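Local coordinates for protein putative methyltransferase (PDB 3LL7) that is a putative methyltransferase, probably transferring a methyl group from S-adenosylmethionine to a substrate that has not been identified, at residues S88-G102 with A110-E122. Numbering follows the deposited sequence.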
ATOM      1  N   SER A  88       3.457 -12.267   0.293  1.00  5.97           N
ATOM      2  CA  SER A  88       3.937 -13.646   0.435  1.00  6.64           C
ATOM      3  C   SER A  88       2.773 -14.647   0.608  1.00  6.22           C
ATOM      4  O   SER A  88       2.932 -15.829   0.295  1.00  6.17           O
ATOM      5  CB  SER A  88       4.976 -13.786   1.556  1.00  6.58           C
ATOM      6  OG  SER A  88       4.327 -13.750   2.816  1.00  8.61           O
ATOM      7  N   ARG A  89       1.617 -14.165   1.075  0.50  5.71           N
ATOM      8  CA  ARG A  89       0.427 -15.009   1.228  0.50  6.30           C
ATOM      9  C   ARG A  89      -0.130 -15.556  -0.093  0.50  6.38           C
ATOM     10  O   ARG A  89      -0.884 -16.529  -0.077  0.50  6.18           O
ATOM     11  CB  ARG A  89      -0.686 -14.286   2.004  0.50  6.01           C
ATOM     12  CG  ARG A  89      -1.353 -13.132   1.253  0.50  6.77           C
ATOM     13  CD  ARG A  89      -2.582 -13.542   0.457  0.50  7.78           C
ATOM     14  NE  ARG A  89      -3.780 -13.658   1.289  0.50  6.42           N
ATOM     15  CZ  ARG A  89      -4.928 -14.134   0.841  0.50  6.71           C
ATOM     16  NH1 ARG A  89      -5.017 -14.519  -0.422  0.50  7.94           N
ATOM     17  NH2 ARG A  89      -5.980 -14.219   1.639  0.50  4.04           N
ATOM     18  N   PHE A  90       0.223 -14.931  -1.219  1.00  6.34           N
ATOM     19  CA  PHE A  90      -0.211 -15.421  -2.551  1.00  6.27           C
ATOM     20  C   PHE A  90       0.660 -16.582  -3.069  1.00  6.64           C
ATOM     21  O   PHE A  90       0.282 -17.269  -4.015  1.00  6.14           O
ATOM     22  CB  PHE A  90      -0.204 -14.309  -3.605  1.00  7.31           C
ATOM     23  CG  PHE A  90      -1.250 -13.250  -3.389  1.00  6.87           C
ATOM     24  CD1 PHE A  90      -2.500 -13.352  -4.000  1.00  9.77           C
ATOM     25  CD2 PHE A  90      -0.992 -12.165  -2.557  1.00  8.45           C
ATOM     26  CE1 PHE A  90      -3.474 -12.380  -3.805  1.00 10.34           C
ATOM     27  CE2 PHE A  90      -1.963 -11.188  -2.349  1.00 10.11           C
ATOM     28  CZ  PHE A  90      -3.208 -11.297  -2.966  1.00 11.70           C
ATOM     29  N   ILE A  91       1.787 -16.822  -2.417  1.00  5.96           N
ATOM     30  CA  ILE A  91       2.801 -17.715  -2.976  1.00  7.54           C
ATOM     31  C   ILE A  91       2.938 -19.007  -2.171  1.00  8.03           C
ATOM     32  O   ILE A  91       3.394 -18.973  -1.031  1.00  9.12           O
ATOM     33  CB  ILE A  91       4.186 -16.996  -3.053  1.00  6.52           C
ATOM     34  CG1 ILE A  91       4.063 -15.593  -3.676  1.00  8.45           C
ATOM     35  CG2 ILE A  91       5.250 -17.878  -3.794  1.00  7.23           C
ATOM     36  CD1 ILE A  91       3.524 -15.541  -5.113  1.00  6.74           C
ATOM     37  N   ARG A  92       2.564 -20.140  -2.762  1.00  9.01           N
ATOM     38  CA  ARG A  92       2.757 -21.448  -2.110  1.00 10.40           C
ATOM     39  C   ARG A  92       4.227 -21.751  -1.815  1.00 10.27           C
ATOM     40  O   ARG A  92       5.109 -21.432  -2.618  1.00  9.67           O
ATOM     41  CB  ARG A  92       2.163 -22.571  -2.958  1.00 10.83           C
ATOM     42  CG  ARG A  92       0.655 -22.679  -2.898  1.00 15.11           C
ATOM     43  CD  ARG A  92       0.175 -23.999  -3.558  1.00 20.78           C
ATOM     44  NE  ARG A  92      -0.117 -25.103  -2.626  1.00 24.53           N
ATOM     45  CZ  ARG A  92       0.658 -26.173  -2.442  1.00 24.51           C
ATOM     46  NH1 ARG A  92       1.803 -26.306  -3.111  1.00 24.21           N
ATOM     47  NH2 ARG A  92       0.296 -27.112  -1.579  1.00 23.90           N
ATOM     48  N   GLU A  93       4.484 -22.354  -0.654  1.00 10.59           N
ATOM     49  CA  GLU A  93       5.844 -22.692  -0.233  1.00 10.92           C
ATOM     50  C   GLU A  93       6.503 -23.651  -1.234  1.00 10.93           C
ATOM     51  O   GLU A  93       5.891 -24.633  -1.640  1.00 10.79           O
ATOM     52  CB  GLU A  93       5.817 -23.302   1.177  1.00 11.27           C
ATOM     53  CG  GLU A  93       7.161 -23.789   1.719  1.00 14.08           C
ATOM     54  CD  GLU A  93       8.093 -22.649   2.125  1.00 16.93           C
ATOM     55  OE1 GLU A  93       7.620 -21.684   2.772  1.00 18.44           O
ATOM     56  OE2 GLU A  93       9.298 -22.721   1.800  1.00 20.38           O
ATOM     57  N   GLY A  94       7.735 -23.341  -1.639  1.00 10.63           N
ATOM     58  CA  GLY A  94       8.529 -24.207  -2.529  1.00 10.98           C
ATOM     59  C   GLY A  94       8.261 -24.110  -4.029  1.00 11.12           C
ATOM     60  O   GLY A  94       8.674 -24.986  -4.789  1.00 11.98           O
ATOM     61  N   THR A  95       7.591 -23.043  -4.459  1.00 10.79           N
ATOM     62  CA  THR A  95       7.218 -22.839  -5.867  1.00 10.04           C
ATOM     63  C   THR A  95       8.297 -22.036  -6.644  1.00  9.27           C
ATOM     64  O   THR A  95       9.367 -21.739  -6.101  1.00  7.96           O
ATOM     65  CB  THR A  95       5.885 -22.090  -5.965  1.00 10.28           C
ATOM     66  OG1 THR A  95       5.924 -20.959  -5.086  1.00 11.28           O
ATOM     67  CG2 THR A  95       4.696 -23.012  -5.591  1.00 10.16           C
ATOM     68  N   LYS A  96       7.990 -21.714  -7.906  1.00  8.84           N
ATOM     69  CA  LYS A  96       8.846 -20.933  -8.799  1.00  9.08           C
ATOM     70  C   LYS A  96       8.187 -19.586  -9.088  1.00  8.27           C
ATOM     71  O   LYS A  96       6.979 -19.527  -9.331  1.00  9.03           O
ATOM     72  CB  LYS A  96       9.031 -21.652 -10.147  1.00  9.79           C
ATOM     73  CG  LYS A  96       9.789 -22.982 -10.115  1.00 11.79           C
ATOM     74  CD  LYS A  96       9.719 -23.697 -11.472  1.00 15.39           C
ATOM     75  CE  LYS A  96       8.374 -24.388 -11.694  1.00 17.66           C
ATOM     76  NZ  LYS A  96       8.404 -25.408 -12.803  1.00 20.64           N
ATOM     77  N   VAL A  97       8.976 -18.509  -9.073  1.00  7.89           N
ATOM     78  CA  VAL A  97       8.469 -17.166  -9.386  1.00  8.38           C
ATOM     79  C   VAL A  97       9.348 -16.395 -10.386  1.00  8.20           C
ATOM     80  O   VAL A  97      10.550 -16.570 -10.434  1.00  7.31           O
ATOM     81  CB  VAL A  97       8.271 -16.295  -8.094  1.00  8.55           C
ATOM     82  CG1 VAL A  97       7.171 -16.894  -7.192  1.00  8.89           C
ATOM     83  CG2 VAL A  97       9.581 -16.154  -7.336  1.00 10.07           C
ATOM     84  N   VAL A  98       8.723 -15.548 -11.190  1.00  8.60           N
ATOM     85  CA  VAL A  98       9.447 -14.589 -12.011  1.00  8.88           C
ATOM     86  C   VAL A  98       8.937 -13.203 -11.612  1.00  9.03           C
ATOM     87  O   VAL A  98       7.734 -12.992 -11.560  1.00  8.54           O
ATOM     88  CB  VAL A  98       9.206 -14.825 -13.533  1.00  9.40           C
ATOM     89  CG1 VAL A  98       9.872 -13.736 -14.393  1.00 10.30           C
ATOM     90  CG2 VAL A  98       9.736 -16.190 -13.952  1.00  8.43           C
ATOM     91  N   ASP A  99       9.856 -12.282 -11.322  1.00  8.20           N
ATOM     92  CA  ASP A  99       9.530 -10.872 -11.113  1.00  9.11           C
ATOM     93  C   ASP A  99      10.015 -10.065 -12.323  1.00  8.44           C
ATOM     94  O   ASP A  99      11.223  -9.918 -12.525  1.00  8.68           O
ATOM     95  CB  ASP A  99      10.224 -10.400  -9.834  1.00  8.37           C
ATOM     96  CG  ASP A  99       9.927  -8.956  -9.484  1.00 12.14           C
ATOM     97  OD1 ASP A  99       9.457  -8.164 -10.327  1.00 11.28           O
ATOM     98  OD2 ASP A  99      10.171  -8.615  -8.308  1.00 18.31           O
ATOM     99  N   LEU A 100       9.067  -9.547 -13.103  1.00  8.26           N
ATOM    100  CA  LEU A 100       9.329  -8.928 -14.405  1.00  9.08           C
ATOM    101  C   LEU A 100       9.862  -7.517 -14.327  1.00 10.14           C
ATOM    102  O   LEU A 100      10.444  -7.014 -15.315  1.00 10.16           O
ATOM    103  CB  LEU A 100       8.056  -8.888 -15.246  1.00  8.54           C
ATOM    104  CG  LEU A 100       7.376 -10.201 -15.642  1.00  9.46           C
ATOM    105  CD1 LEU A 100       6.164  -9.860 -16.502  1.00  9.36           C
ATOM    106  CD2 LEU A 100       8.299 -11.180 -16.384  1.00 10.34           C
ATOM    107  N   THR A 101       9.605  -6.840 -13.217  0.50  9.66           N
ATOM    108  CA  THR A 101       9.806  -5.404 -13.168  0.50 10.40           C
ATOM    109  C   THR A 101      10.915  -5.021 -12.197  0.50 10.47           C
ATOM    110  O   THR A 101      11.347  -3.866 -12.161  0.50 11.64           O
ATOM    111  CB  THR A 101       8.488  -4.666 -12.837  0.50 10.32           C
ATOM    112  OG1 THR A 101       7.750  -5.408 -11.851  0.50 10.14           O
ATOM    113  CG2 THR A 101       7.633  -4.523 -14.102  0.50  9.71           C
ATOM    114  N   GLY A 102      11.344  -5.998 -11.401  0.50 10.45           N
ATOM    115  CA  GLY A 102      12.475  -5.862 -10.504  0.50 10.07           C
ATOM    116  C   GLY A 102      12.417  -4.719  -9.510  0.50 10.24           C
ATOM    117  O   GLY A 102      11.474  -4.599  -8.747  0.50 10.99           O
ATOM    118  N   ALA A 110      10.204 -10.830  -0.769  1.00  8.79           N
ATOM    119  CA  ALA A 110       8.980 -11.284  -0.084  1.00  9.22           C
ATOM    120  C   ALA A 110       8.422 -12.524  -0.767  1.00  9.61           C
ATOM    121  O   ALA A 110       7.954 -13.427  -0.093  1.00 10.38           O
ATOM    122  CB  ALA A 110       7.923 -10.188  -0.016  1.00  8.55           C
ATOM    123  N   LEU A 111       8.473 -12.560  -2.097  1.00  9.01           N
ATOM    124  CA  LEU A 111       8.065 -13.759  -2.852  1.00 10.00           C
ATOM    125  C   LEU A 111       8.955 -14.955  -2.546  1.00  9.44           C
ATOM    126  O   LEU A 111       8.473 -16.082  -2.401  1.00  9.91           O
ATOM    127  CB  LEU A 111       8.068 -13.511  -4.358  1.00  9.77           C
ATOM    128  CG  LEU A 111       7.263 -12.340  -4.932  1.00 12.83           C
ATOM    129  CD1 LEU A 111       7.488 -12.323  -6.438  1.00 16.09           C
ATOM    130  CD2 LEU A 111       5.785 -12.428  -4.587  1.00 13.23           C
HETATM  131  N   MSE A 112      10.253 -14.698  -2.439  1.00  9.11           N
HETATM  132  CA  MSE A 112      11.239 -15.733  -2.153  1.00  8.11           C
HETATM  133  C   MSE A 112      11.273 -16.197  -0.692  1.00  8.23           C
HETATM  134  O   MSE A 112      11.969 -17.165  -0.377  1.00  8.45           O
HETATM  135  CB  MSE A 112      12.617 -15.230  -2.579  1.00  8.14           C
HETATM  136  CG  MSE A 112      12.772 -15.026  -4.085  1.00  6.99           C
HETATM  137 SE   MSE A 112      12.511 -16.618  -5.146  0.75  7.80          SE
HETATM  138  CE  MSE A 112      13.824 -17.762  -4.334  1.00  8.29           C
ATOM    139  N   SER A 113      10.527 -15.532   0.194  1.00  8.40           N
ATOM    140  CA  SER A 113      10.314 -16.053   1.560  1.00  9.37           C
ATOM    141  C   SER A 113       9.532 -17.352   1.489  1.00  9.33           C
ATOM    142  O   SER A 113       9.539 -18.133   2.434  1.00  9.93           O
ATOM    143  CB  SER A 113       9.594 -15.053   2.475  1.00  9.24           C
ATOM    144  OG  SER A 113       8.230 -14.872   2.096  1.00 10.27           O
ATOM    145  N   LYS A 114       8.854 -17.575   0.363  1.00  8.78           N
ATOM    146  CA  LYS A 114       8.031 -18.779   0.180  1.00  9.00           C
ATOM    147  C   LYS A 114       8.543 -19.670  -0.956  1.00  9.43           C
ATOM    148  O   LYS A 114       8.672 -20.885  -0.802  1.00  8.97           O
ATOM    149  CB  LYS A 114       6.573 -18.384  -0.089  1.00  8.03           C
ATOM    150  CG  LYS A 114       5.883 -17.586   1.043  1.00  7.73           C
ATOM    151  CD  LYS A 114       5.509 -18.483   2.273  1.00  6.59           C
ATOM    152  CE  LYS A 114       4.236 -19.295   2.052  1.00  8.79           C
ATOM    153  NZ  LYS A 114       2.983 -18.489   1.745  1.00  8.42           N
ATOM    154  N   ALA A 115       8.810 -19.053  -2.108  1.00 10.32           N
ATOM    155  CA  ALA A 115       9.250 -19.757  -3.307  1.00 10.05           C
ATOM    156  C   ALA A 115      10.665 -20.294  -3.126  1.00 10.77           C
ATOM    157  O   ALA A 115      11.450 -19.726  -2.371  1.00 11.17           O
ATOM    158  CB  ALA A 115       9.196 -18.811  -4.499  1.00 10.27           C
ATOM    159  N   SER A 116      10.984 -21.385  -3.816  1.00 10.92           N
ATOM    160  CA  SER A 116      12.329 -21.970  -3.755  1.00 11.84           C
ATOM    161  C   SER A 116      13.220 -21.506  -4.897  1.00 11.87           C
ATOM    162  O   SER A 116      14.444 -21.533  -4.779  1.00 11.79           O
ATOM    163  CB  SER A 116      12.266 -23.502  -3.752  1.00 12.09           C
ATOM    164  OG  SER A 116      11.487 -23.982  -4.844  1.00 13.91           O
ATOM    165  N   GLN A 117      12.610 -21.127  -6.015  1.00 11.84           N
ATOM    166  CA  GLN A 117      13.365 -20.695  -7.187  1.00 12.38           C
ATOM    167  C   GLN A 117      12.742 -19.424  -7.754  1.00 11.53           C
ATOM    168  O   GLN A 117      11.520 -19.306  -7.814  1.00 11.61           O
ATOM    169  CB  GLN A 117      13.378 -21.787  -8.263  1.00 12.27           C
ATOM    170  CG  GLN A 117      13.804 -23.164  -7.793  1.00 15.22           C
ATOM    171  CD  GLN A 117      13.603 -24.206  -8.871  1.00 16.05           C
ATOM    172  OE1 GLN A 117      12.640 -24.974  -8.844  1.00 19.72           O
ATOM    173  NE2 GLN A 117      14.488 -24.206  -9.852  1.00 18.17           N
ATOM    174  N   GLY A 118      13.583 -18.479  -8.174  1.00 11.27           N
ATOM    175  CA  GLY A 118      13.086 -17.239  -8.756  1.00 10.25           C
ATOM    176  C   GLY A 118      13.979 -16.635  -9.817  1.00 10.37           C
ATOM    177  O   GLY A 118      15.207 -16.827  -9.814  1.00 10.48           O
ATOM    178  N   ILE A 119      13.353 -15.936 -10.750  1.00  9.36           N
ATOM    179  CA  ILE A 119      14.065 -15.099 -11.715  1.00  8.71           C
ATOM    180  C   ILE A 119      13.629 -13.658 -11.485  1.00  8.53           C
ATOM    181  O   ILE A 119      12.440 -13.352 -11.462  1.00  7.47           O
ATOM    182  CB  ILE A 119      13.746 -15.520 -13.193  1.00  8.64           C
ATOM    183  CG1 ILE A 119      14.145 -16.985 -13.430  1.00  9.31           C
ATOM    184  CG2 ILE A 119      14.432 -14.566 -14.191  1.00  8.35           C
ATOM    185  CD1 ILE A 119      13.837 -17.533 -14.857  1.00  9.89           C
ATOM    186  N   TYR A 120      14.610 -12.781 -11.307  1.00  7.92           N
ATOM    187  CA  TYR A 120      14.383 -11.371 -11.099  1.00  7.34           C
ATOM    188  C   TYR A 120      14.881 -10.732 -12.380  1.00  7.30           C
ATOM    189  O   TYR A 120      15.956 -11.104 -12.875  1.00  8.54           O
ATOM    190  CB  TYR A 120      15.232 -10.931  -9.900  1.00  6.68           C
ATOM    191  CG  TYR A 120      15.595  -9.457  -9.826  1.00  7.51           C
ATOM    192  CD1 TYR A 120      15.032  -8.644  -8.858  1.00 10.72           C
ATOM    193  CD2 TYR A 120      16.558  -8.898 -10.679  1.00  9.84           C
ATOM    194  CE1 TYR A 120      15.379  -7.281  -8.748  1.00 10.07           C
ATOM    195  CE2 TYR A 120      16.914  -7.539 -10.581  1.00 10.19           C
ATOM    196  CZ  TYR A 120      16.301  -6.740  -9.600  1.00 10.04           C
ATOM    197  OH  TYR A 120      16.642  -5.408  -9.466  1.00  7.60           O
ATOM    198  N   ILE A 121      14.113  -9.802 -12.926  1.00  6.87           N
ATOM    199  CA  ILE A 121      14.468  -9.110 -14.169  1.00  6.32           C
ATOM    200  C   ILE A 121      14.300  -7.615 -13.962  1.00  6.55           C
ATOM    201  O   ILE A 121      13.248  -7.163 -13.490  1.00  8.13           O
ATOM    202  CB  ILE A 121      13.558  -9.569 -15.373  1.00  6.87           C
ATOM    203  CG1 ILE A 121      13.629 -11.097 -15.534  1.00  6.88           C
ATOM    204  CG2 ILE A 121      13.992  -8.834 -16.651  1.00  5.86           C
ATOM    205  CD1 ILE A 121      12.770 -11.714 -16.671  1.00  5.67           C
ATOM    206  N   GLU A 122      15.326  -6.834 -14.280  1.00  6.70           N
ATOM    207  CA  GLU A 122      15.271  -5.386 -14.096  1.00  7.57           C
ATOM    208  C   GLU A 122      15.906  -4.675 -15.277  1.00  8.98           C
ATOM    209  O   GLU A 122      17.057  -4.967 -15.636  1.00  8.14           O
ATOM    210  CB  GLU A 122      15.997  -5.008 -12.795  1.00  7.94           C
ATOM    211  CG  GLU A 122      16.438  -3.548 -12.670  1.00  8.59           C
ATOM    212  CD  GLU A 122      15.253  -2.563 -12.673  1.00 13.31           C
ATOM    213  OE1 GLU A 122      14.200  -2.831 -12.044  1.00 13.80           O
ATOM    214  OE2 GLU A 122      15.360  -1.521 -13.341  1.00 12.54           O
TER
HETATM  215  O   HOH W   1       2.832 -16.203   3.635  1.00 15.78           O
HETATM  216  O   HOH W   2       6.749 -15.093   4.349  1.00 31.01           O
HETATM  217  O   HOH W   3      10.585 -20.523   2.512  1.00 18.61           O
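Val-97 and Asp-99 trade backbone hydrogen bonds with Gln-117, Ile-119 and Ile-121, which pairs strands 96-99 and 117-122 in parallel, their axes 6° apart. With helix 106-112 between them they form a beta-alpha-beta unit, consistent with the first two strands of a Rossmann-like methyltransferase domain. The ladder runs from Val-97 N to Gln-117 O (2.9 Å) through to Ile-121 N, which meets Asp-99 O almost head-on (C=O...N 175°). On the helix side of the sheet, the side chains of Val-97 and Met-112, a selenomethionine, run alongside each other in opposite directions, with Val-97 CG2 3.7 Å from Met-112 SE, while CG1 faces Ala-115 CB. Gly-118, paired with Val-97, puts no side chain between the strand and SE; its CA meets Val-97 O in a CA-H...O contact (3.1 Å).

Ahead of both strands, Lys-114 reaches across to the turn at 88-91. Its chain, bent at each of its last three torsions (chi2 -74°), carries NZ to Ile-91 O at 2.8 Å and Ser-88 O at 3.0 Å; Ile-91 N reaches the latter carbonyl from the opposite face. A water bridges NZ to Ser-88 OG, itself bonded to Ser-85 O, and Ile-91 CG1 packs 3.7 Å from Leu-111 CD2. The type II turn 92-95 is pinned by Gly-94 N to Lys-114 O, nearly straight at the hydrogen.

Further out, Tyr-166 and Tyr-168 of strand 166-173 pair with Lys-96, Val-98 and Leu-100, placing 96-99 inside the sheet. At the C-terminal end of strand 96-99, where such enzymes typically bind the cofactor, Asp-99 OD1 accepts from Thr-101 N, an Asx turn, and, from the same carboxylate face, Gly-102 N at 3.1 Å, completing an Asx motif.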